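Local coordinates for (S)-ureidoglycine aminohydrolase (Escherichia coli, PDB 1RC6), which catalyses the manganese-dependent hydrolysis of (S)-ureidoglycine to (S)-ureidoglycolate and ammonia, a deamination step in allantoin degradation, at residues I183-P188 against A246-Y251; A204-G209 against I220-G225. All blocks are in the same frame, centred on the assembly; numbering follows the deposited sequence.

Contact 1: residues I183-P188 against A246-Y251; sequences ILSFAP and AFSYIY
Tyr-249 O takes the N-H of Leu-184 at 2.9 Å from N, with 163° at the hydrogen, and the C-H of Ile-183 CA approaches the same oxygen at 3.2 Å. The two strands run antiparallel; further along, Phe-247 N donates to Phe-186 O at 3.0 Å, while the return bond from Phe-186 N to Phe-247 O is weak. On one face of the sheet, the Tyr-249 ring stands alongside Leu-184. With chi1 of 64°, Tyr-249 tucks its CG between its own N and C, so that Leu-184 CB sits off-centre against one ring face and Tyr-249 OH comes to 3.4 Å from Leu-184 CD1. Cut back to an alanine, this position would lack the ring and its hydroxyl, and would probably leave Leu-184 CB and CD1 without the aromatic surface they pack against. Phe-186 and Phe-247 also project side by side, their planes turned 43° apart and CD1 of Phe-186 4.0 Å from CD2 of Phe-247; Phe-247 O lies in plane at the edge of the Phe-186 ring. The other face carries Ile-183 CG1 against Ile-250 CB (3.7 Å), both isoleucines also touching Tyr-86 of strand 81-89. There Ser-185 OG rests on Ser-248 CB, and Ser-248 OG is hydrogen-bonded to Ser-208 OG. Paired strands of this kind build the cupin beta-barrel, whose aromatic interior here includes Tyr-249, which probably binds substrate, as in related enzymes.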
# COMPACT_ATOMS: atom_id res chain seq x y z
N ILE A 183 -8.05 1.00 4.23
CA ILE A 183 -7.51 2.19 4.87
C ILE A 183 -8.20 2.28 6.22
O ILE A 183 -9.43 2.20 6.29
CB ILE A 183 -7.83 3.48 4.08
CG1 ILE A 183 -6.76 3.73 3.02
CG2 ILE A 183 -7.91 4.65 5.06
CD1 ILE A 183 -6.97 5.01 2.21
N LEU A 184 -7.43 2.40 7.29
CA LEU A 184 -7.98 2.53 8.64
C LEU A 184 -7.68 3.94 9.14
O LEU A 184 -6.57 4.44 8.97
CB LEU A 184 -7.35 1.51 9.59
CG LEU A 184 -8.23 0.30 9.92
CD1 LEU A 184 -7.44 -0.72 10.73
CD2 LEU A 184 -9.44 0.76 10.70
N SER A 185 -8.68 4.60 9.72
CA SER A 185 -8.50 5.95 10.22
C SER A 185 -8.91 6.03 11.69
O SER A 185 -9.85 5.35 12.11
CB SER A 185 -9.34 6.93 9.38
OG SER A 185 -8.85 8.26 9.47
N PHE A 186 -8.19 6.84 12.46
CA PHE A 186 -8.47 7.03 13.89
C PHE A 186 -8.46 8.51 14.24
O PHE A 186 -7.40 9.15 14.24
CB PHE A 186 -7.43 6.34 14.77
CG PHE A 186 -7.47 4.85 14.70
CD1 PHE A 186 -6.97 4.18 13.58
CD2 PHE A 186 -7.96 4.10 15.76
CE1 PHE A 186 -6.97 2.78 13.52
CE2 PHE A 186 -7.96 2.70 15.71
CZ PHE A 186 -7.46 2.04 14.59
N ALA A 187 -9.63 9.06 14.54
CA ALA A 187 -9.74 10.47 14.91
C ALA A 187 -8.97 10.65 16.22
O ALA A 187 -8.83 9.71 17.00
CB ALA A 187 -11.19 10.85 15.08
N PRO A 188 -8.48 11.87 16.47
CA PRO A 188 -7.72 12.16 17.70
C PRO A 188 -8.35 11.65 19.00
O PRO A 188 -7.82 10.75 19.65
CB PRO A 188 -7.59 13.68 17.67
CG PRO A 188 -7.46 13.95 16.20
CD PRO A 188 -8.55 13.07 15.61
N ALA A 246 -5.29 13.00 12.38
CA ALA A 246 -5.99 11.72 12.33
C ALA A 246 -5.07 10.58 11.87
O ALA A 246 -4.54 10.61 10.75
CB ALA A 246 -7.20 11.82 11.40
N PHE A 247 -4.89 9.59 12.73
CA PHE A 247 -4.03 8.43 12.45
C PHE A 247 -4.64 7.47 11.42
O PHE A 247 -5.54 6.70 11.74
CB PHE A 247 -3.75 7.70 13.77
CG PHE A 247 -2.82 6.53 13.64
CD1 PHE A 247 -1.57 6.67 13.04
CD2 PHE A 247 -3.19 5.28 14.14
CE1 PHE A 247 -0.69 5.57 12.94
CE2 PHE A 247 -2.31 4.18 14.04
CZ PHE A 247 -1.06 4.32 13.44
N SER A 248 -4.16 7.52 10.18
CA SER A 248 -4.68 6.63 9.15
C SER A 248 -3.60 5.97 8.29
O SER A 248 -2.60 6.60 7.94
CB SER A 248 -5.64 7.38 8.22
OG SER A 248 -4.93 8.23 7.33
N TYR A 249 -3.82 4.71 7.96
CA TYR A 249 -2.88 3.98 7.12
C TYR A 249 -3.58 3.04 6.14
O TYR A 249 -4.67 2.54 6.40
CB TYR A 249 -1.90 3.17 7.98
CG TYR A 249 -2.52 2.09 8.82
CD1 TYR A 249 -2.98 2.35 10.11
CD2 TYR A 249 -2.60 0.78 8.34
CE1 TYR A 249 -3.50 1.31 10.92
CE2 TYR A 249 -3.12 -0.26 9.13
CZ TYR A 249 -3.56 0.02 10.41
OH TYR A 249 -4.06 -1.01 11.17
N ILE A 250 -2.93 2.82 5.00
CA ILE A 250 -3.47 1.95 3.96
C ILE A 250 -2.74 0.63 4.05
O ILE A 250 -1.56 0.61 4.39
CB ILE A 250 -3.27 2.58 2.57
CG1 ILE A 250 -3.91 1.69 1.50
CG2 ILE A 250 -1.77 2.80 2.31
CD1 ILE A 250 -4.01 2.37 0.16
N TYR A 251 -3.43 -0.47 3.77
CA TYR A 251 -2.78 -1.76 3.85
C TYR A 251 -3.42 -2.85 3.01
O TYR A 251 -4.64 -2.89 2.85
CB TYR A 251 -2.71 -2.23 5.31
CG TYR A 251 -4.03 -2.72 5.87
CD1 TYR A 251 -4.94 -1.83 6.46
CD2 TYR A 251 -4.36 -4.08 5.84
CE1 TYR A 251 -6.15 -2.28 7.00
CE2 TYR A 251 -5.57 -4.54 6.39
CZ TYR A 251 -6.45 -3.64 6.96
OH TYR A 251 -7.64 -4.10 7.47

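Contact 2: residues A204-G209 against I220-G225; sequences AYILSG and IPVKKG
Two backbone hydrogen bonds tie Ile-206 and Gly-209 to the turn after strand 219-223. Gly-225 N points at Ile-206 O in the carbonyl plane, 3.0 Å away and nearly straight at 170°; Lys-224 N reaches Gly-209 O at 3.3 Å, a weak bond. Apolar packing centres on Ile-206, whose CG1 lies beside its own backbone N (chi1 -52°) and meets Val-222 CG1, the two side chains crossing at about a right angle. Its other branch, CG2, lies against the peptide joining Lys-223 to Lys-224, 3.5 Å from Lys-224 N. The remaining contacts set side chains on backbone. Lys-224 lays its extended methylene chain along Leu-207 and Ser-208, with CD 3.5 Å from Leu-207 O, before bending at the last torsion and carrying its ammonium away. The Tyr-205 hydroxyl comes beside Gly-225, OH 3.6 Å from CA; at phi 101° a CB there would jam against the carbonyl O of Lys-224, which suits glycine. Strand 202-208, which carries a classic beta bulge at Leu-207 and Ser-208 opposite Ser-248, runs between strands 227-230 and 247-254 of one cupin sheet, whereas 219-223 is an outermost strand of the four-stranded sheet, so the contact joins an inner strand of one sheet to the edge strand of the other.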
# COMPACT_ATOMS: atom_id res chain seq x y z
N ALA A 204 1.53 -2.23 5.40
CA ALA A 204 0.87 -0.97 5.70
C ALA A 204 1.79 0.22 5.56
O ALA A 204 2.96 0.17 5.94
CB ALA A 204 0.28 -1.01 7.08
N TYR A 205 1.24 1.28 4.99
CA TYR A 205 1.96 2.53 4.82
C TYR A 205 1.13 3.55 5.59
O TYR A 205 -0.06 3.73 5.31
CB TYR A 205 2.02 2.94 3.36
CG TYR A 205 2.70 4.27 3.15
CD1 TYR A 205 4.09 4.39 3.23
CD2 TYR A 205 1.96 5.42 2.86
CE1 TYR A 205 4.73 5.61 3.04
CE2 TYR A 205 2.59 6.66 2.67
CZ TYR A 205 3.97 6.74 2.76
OH TYR A 205 4.60 7.96 2.56
N ILE A 206 1.75 4.20 6.57
CA ILE A 206 1.05 5.20 7.38
C ILE A 206 0.81 6.45 6.56
O ILE A 206 1.74 7.18 6.23
CB ILE A 206 1.88 5.57 8.59
CG1 ILE A 206 2.29 4.29 9.32
CG2 ILE A 206 1.07 6.49 9.49
CD1 ILE A 206 1.12 3.46 9.80
N LEU A 207 -0.46 6.68 6.25
CA LEU A 207 -0.87 7.83 5.44
C LEU A 207 -0.83 9.17 6.15
O LEU A 207 -0.51 10.20 5.54
CB LEU A 207 -2.27 7.60 4.89
CG LEU A 207 -2.36 6.54 3.80
CD1 LEU A 207 -3.80 6.32 3.43
CD2 LEU A 207 -1.55 7.01 2.60
N SER A 208 -1.19 9.18 7.42
CA SER A 208 -1.19 10.43 8.16
C SER A 208 -1.30 10.21 9.65
O SER A 208 -1.57 9.11 10.13
CB SER A 208 -2.36 11.30 7.71
OG SER A 208 -3.59 10.79 8.21
N GLY A 209 -1.09 11.30 10.38
CA GLY A 209 -1.19 11.25 11.82
C GLY A 209 0.03 10.63 12.46
O GLY A 209 1.11 10.60 11.89
N ILE A 220 6.19 0.56 19.30
CA ILE A 220 7.03 1.33 18.39
C ILE A 220 6.28 2.54 17.90
O ILE A 220 5.23 2.42 17.27
CB ILE A 220 7.45 0.50 17.16
CG1 ILE A 220 8.22 -0.75 17.58
CG2 ILE A 220 8.32 1.36 16.24
CD1 ILE A 220 9.55 -0.46 18.24
N PRO A 221 6.79 3.73 18.19
CA PRO A 221 6.05 4.88 17.68
C PRO A 221 6.03 4.78 16.15
O PRO A 221 7.04 4.46 15.52
CB PRO A 221 6.84 6.08 18.21
CG PRO A 221 8.23 5.53 18.42
CD PRO A 221 7.97 4.15 18.96
N VAL A 222 4.86 5.03 15.58
CA VAL A 222 4.70 4.95 14.14
C VAL A 222 4.19 6.29 13.65
O VAL A 222 3.49 6.99 14.39
CB VAL A 222 3.71 3.84 13.79
CG1 VAL A 222 3.34 3.92 12.35
CG2 VAL A 222 4.33 2.50 14.10
N LYS A 223 4.52 6.66 12.43
CA LYS A 223 4.05 7.93 11.93
C LYS A 223 3.99 8.03 10.42
O LYS A 223 4.51 7.18 9.71
CB LYS A 223 4.94 9.05 12.47
CG LYS A 223 6.35 9.06 11.90
CD LYS A 223 7.26 9.96 12.74
CE LYS A 223 8.59 10.22 12.04
NZ LYS A 223 8.39 11.08 10.84
N LYS A 224 3.32 9.07 9.96
CA LYS A 224 3.16 9.33 8.54
C LYS A 224 4.48 9.09 7.83
O LYS A 224 5.52 9.59 8.25
CB LYS A 224 2.71 10.77 8.35
CG LYS A 224 2.67 11.27 6.93
CD LYS A 224 1.79 12.52 6.88
CE LYS A 224 1.90 13.25 5.56
NZ LYS A 224 3.25 13.87 5.39
N GLY A 225 4.45 8.29 6.76
CA GLY A 225 5.65 7.99 6.02
C GLY A 225 6.25 6.63 6.34
O GLY A 225 7.03 6.09 5.55

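Overall arrangement
Contacts 1 and 2 share one sheet: strand 247-254 lies between 179-186, its partner in contact 1, and 202-208, which continues into contact 2. Their centres are about 9 Å apart. The seam between them is bonded directly, with Tyr-205 N 2.9 Å from Ile-250 O and Ser-208 OG 2.7 Å from Ala-246 O, both probable hydrogen bonds. Contact 1 borders the probable active site, and contact 2 reaches it through Ile-206. The Tyr-251 side chain is about 4 Å from that of His-202, probably a manganese ligand, and the Ile-206 side chain is about 4 Å from that of Tyr-249. The Val-222 side chain is about 9 Å from that of Gln-236, which probably binds both manganese and substrate.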